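Local coordinates for Ufm1-specific protease (Caenorhabditis elegans, PDB 5EJJ), which is a thiol protease that cleaves the peptide bond at the C-terminal glycine of the ubiquitin-like modifier UFM1, releasing it from its target proteins, at residues 49-54 with 79-84. Residues are numbered along the deposited sequence; the frame is centred on the assembly and turned at random.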
ATOM      1  N   VAL A  49       5.116  -6.285 -14.391  1.00 14.11           N
ATOM      2  CA  VAL A  49       4.625  -6.683 -15.693  1.00 11.65           C
ATOM      3  C   VAL A  49       3.177  -6.230 -15.825  1.00 13.05           C
ATOM      4  O   VAL A  49       2.297  -6.684 -15.098  1.00 12.95           O
ATOM      5  CB  VAL A  49       4.764  -8.178 -15.908  1.00 10.98           C
ATOM      6  CG1 VAL A  49       4.209  -8.548 -17.259  1.00 12.43           C
ATOM      7  CG2 VAL A  49       6.224  -8.569 -15.824  1.00 10.34           C
ATOM      8  N   LEU A  50       2.927  -5.292 -16.727  1.00 15.74           N
ATOM      9  CA  LEU A  50       1.575  -4.762 -16.851  1.00 15.75           C
ATOM     10  C   LEU A  50       0.878  -5.196 -18.138  1.00 19.42           C
ATOM     11  O   LEU A  50       1.326  -4.883 -19.241  1.00 21.49           O
ATOM     12  CB  LEU A  50       1.571  -3.254 -16.694  1.00 12.32           C
ATOM     13  CG  LEU A  50       1.948  -2.822 -15.278  1.00 13.23           C
ATOM     14  CD1 LEU A  50       2.042  -1.286 -15.171  1.00  8.64           C
ATOM     15  CD2 LEU A  50       0.977  -3.415 -14.235  1.00 11.16           C
ATOM     16  N   PHE A  51      -0.216  -5.939 -17.981  1.00 19.97           N
ATOM     17  CA  PHE A  51      -0.976  -6.438 -19.116  1.00 21.44           C
ATOM     18  C   PHE A  51      -2.043  -5.430 -19.552  1.00 23.53           C
ATOM     19  O   PHE A  51      -2.572  -4.661 -18.733  1.00 24.70           O
ATOM     20  CB  PHE A  51      -1.618  -7.781 -18.765  1.00 19.17           C
ATOM     21  CG  PHE A  51      -0.633  -8.872 -18.530  1.00 16.89           C
ATOM     22  CD1 PHE A  51      -0.214  -9.179 -17.251  1.00 17.63           C
ATOM     23  CD2 PHE A  51      -0.107  -9.588 -19.586  1.00 21.25           C
ATOM     24  CE1 PHE A  51       0.711 -10.196 -17.025  1.00 17.92           C
ATOM     25  CE2 PHE A  51       0.833 -10.605 -19.372  1.00 22.28           C
ATOM     26  CZ  PHE A  51       1.242 -10.906 -18.093  1.00 18.97           C
ATOM     27  N   ALA A  52      -2.356  -5.444 -20.845  1.00 26.36           N
ATOM     28  CA  ALA A  52      -3.372  -4.559 -21.410  1.00 30.02           C
ATOM     29  C   ALA A  52      -3.978  -5.122 -22.697  1.00 36.83           C
ATOM     30  O   ALA A  52      -3.276  -5.754 -23.505  1.00 35.24           O
ATOM     31  CB  ALA A  52      -2.782  -3.196 -21.685  1.00 30.55           C
ATOM     32  N   TYR A  53      -5.282  -4.881 -22.879  1.00 38.90           N
ATOM     33  CA  TYR A  53      -5.956  -5.162 -24.143  1.00 38.68           C
ATOM     34  C   TYR A  53      -5.467  -4.177 -25.208  1.00 44.01           C
ATOM     35  O   TYR A  53      -4.945  -3.114 -24.879  1.00 47.36           O
ATOM     36  CB  TYR A  53      -7.465  -5.053 -23.979  1.00 35.01           C
ATOM     37  CG  TYR A  53      -8.070  -6.048 -23.016  1.00 33.90           C
ATOM     38  CD1 TYR A  53      -8.244  -5.729 -21.685  1.00 34.30           C
ATOM     39  CD2 TYR A  53      -8.485  -7.303 -23.444  1.00 37.56           C
ATOM     40  CE1 TYR A  53      -8.817  -6.630 -20.797  1.00 33.12           C
ATOM     41  CE2 TYR A  53      -9.052  -8.214 -22.565  1.00 35.87           C
ATOM     42  CZ  TYR A  53      -9.220  -7.869 -21.241  1.00 34.33           C
ATOM     43  OH  TYR A  53      -9.792  -8.761 -20.350  1.00 35.40           O
ATOM     44  N   ALA A  54      -5.642  -4.524 -26.478  1.00 44.47           N
ATOM     45  CA  ALA A  54      -4.999  -3.784 -27.561  1.00 37.80           C
ATOM     46  C   ALA A  54      -5.330  -2.296 -27.617  1.00 39.87           C
ATOM     47  O   ALA A  54      -4.499  -1.513 -28.092  1.00 41.85           O
ATOM     48  CB  ALA A  54      -5.272  -4.447 -28.892  1.00 46.18           C
ATOM     49  N   LEU A  79       5.630  -7.582 -24.095  1.00 24.83           N
ATOM     50  CA  LEU A  79       5.307  -8.990 -24.072  1.00 27.40           C
ATOM     51  C   LEU A  79       4.356  -9.354 -25.190  1.00 28.10           C
ATOM     52  O   LEU A  79       3.536  -8.538 -25.608  1.00 27.03           O
ATOM     53  CB  LEU A  79       4.758  -9.401 -22.694  1.00 24.25           C
ATOM     54  CG  LEU A  79       3.401  -8.831 -22.263  1.00 24.62           C
ATOM     55  CD1 LEU A  79       2.264  -9.760 -22.637  1.00 25.99           C
ATOM     56  CD2 LEU A  79       3.384  -8.551 -20.777  1.00 21.37           C
ATOM     57  N   ASN A  80       4.497 -10.589 -25.666  1.00 33.07           N
ATOM     58  CA  ASN A  80       3.647 -11.144 -26.704  1.00 34.31           C
ATOM     59  C   ASN A  80       2.981 -12.425 -26.238  1.00 35.86           C
ATOM     60  O   ASN A  80       3.661 -13.406 -25.951  1.00 41.60           O
ATOM     61  CB  ASN A  80       4.475 -11.459 -27.936  1.00 38.24           C
ATOM     62  CG  ASN A  80       3.630 -11.569 -29.168  1.00 42.62           C
ATOM     63  OD1 ASN A  80       2.398 -11.568 -29.080  1.00 40.47           O
ATOM     64  ND2 ASN A  80       4.279 -11.654 -30.334  1.00 43.03           N
ATOM     65  N   ILE A  81       1.658 -12.423 -26.168  1.00 36.03           N
ATOM     66  CA  ILE A  81       0.927 -13.612 -25.741  1.00 38.72           C
ATOM     67  C   ILE A  81       0.363 -14.430 -26.909  1.00 44.38           C
ATOM     68  O   ILE A  81      -0.463 -13.936 -27.688  1.00 47.72           O
ATOM     69  CB  ILE A  81      -0.235 -13.247 -24.830  1.00 37.41           C
ATOM     70  CG1 ILE A  81       0.258 -12.533 -23.580  1.00 32.47           C
ATOM     71  CG2 ILE A  81      -1.003 -14.493 -24.440  1.00 41.65           C
ATOM     72  CD1 ILE A  81      -0.875 -12.257 -22.601  1.00 34.83           C
ATOM     73  N   ASP A  82       0.806 -15.683 -27.010  1.00 43.76           N
ATOM     74  CA  ASP A  82       0.342 -16.614 -28.036  1.00 40.93           C
ATOM     75  C   ASP A  82       0.704 -16.140 -29.436  1.00 42.99           C
ATOM     76  O   ASP A  82       0.043 -16.486 -30.403  1.00 46.27           O
ATOM     77  CB  ASP A  82      -1.169 -16.845 -27.923  1.00 38.54           C
ATOM     78  CG  ASP A  82      -1.544 -17.713 -26.732  1.00 48.71           C
ATOM     79  OD1 ASP A  82      -0.859 -18.743 -26.509  1.00 53.13           O
ATOM     80  OD2 ASP A  82      -2.529 -17.373 -26.028  1.00 42.74           O
ATOM     81  N   GLY A  83       1.750 -15.331 -29.538  1.00 42.08           N
ATOM     82  CA  GLY A  83       2.185 -14.811 -30.818  1.00 45.17           C
ATOM     83  C   GLY A  83       1.175 -13.920 -31.531  1.00 52.31           C
ATOM     84  O   GLY A  83       1.427 -13.453 -32.644  1.00 54.70           O
ATOM     85  N   GLN A  84       0.033 -13.664 -30.904  1.00 46.90           N
ATOM     86  CA  GLN A  84      -0.999 -12.893 -31.581  1.00 54.10           C
ATOM     87  C   GLN A  84      -1.522 -11.716 -30.749  1.00 55.38           C
ATOM     88  O   GLN A  84      -2.732 -11.562 -30.531  1.00 54.97           O
ATOM     89  CB  GLN A  84      -2.142 -13.805 -32.062  1.00 59.54           C
ATOM     90  CG  GLN A  84      -2.638 -14.807 -31.025  1.00 61.92           C
ATOM     91  CD  GLN A  84      -4.017 -15.366 -31.355  1.00 72.95           C
ATOM     92  OE1 GLN A  84      -4.979 -14.613 -31.537  1.00 71.50           O
ATOM     93  NE2 GLN A  84      -4.118 -16.695 -31.432  1.00 73.16           N
TER
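In the mixed beta-sheet of the N-terminal MPN domain, Phe51 and Val49 on strand 45-53 meet Leu79 and Ile81 on strand 74-81, two strands separated by strand 33-40, which pairs antiparallel with both. Strands two places apart in a sheet can still touch when large side chains on a shared face reach across the strand between them, and here they do: the short segments are inclined at 52°, their axes 9.4 Å apart at closest approach, and the contact is wholly apolar. Leu79 is central. With CG between the backbone N and the carbonyl carbon (chi1 67°), it turns both methyls to the Phe51 ring, Leu79 CD1 coming within 3.7 Å and Leu79 CD2 within 3.6 Å of Phe51 CE2. The two side chains cross at nearly a right angle. Ile81 adds its CD1 methyl, 4.0 Å from the same Phe51 CE2, and like Leu79 CD2 it approaches the ring obliquely. Tyr15 of helix 8-19 packs edge-to-face with the Phe51 ring, tying the helix to this face of the sheet. With an alanine in place of Phe51, the space beside Leu79 and Ile81 would probably be left unfilled and Tyr15 would lose its edge-to-face partner. The same Leu79 CD2 methyl touches Val49 CG1, at 3.6 Å.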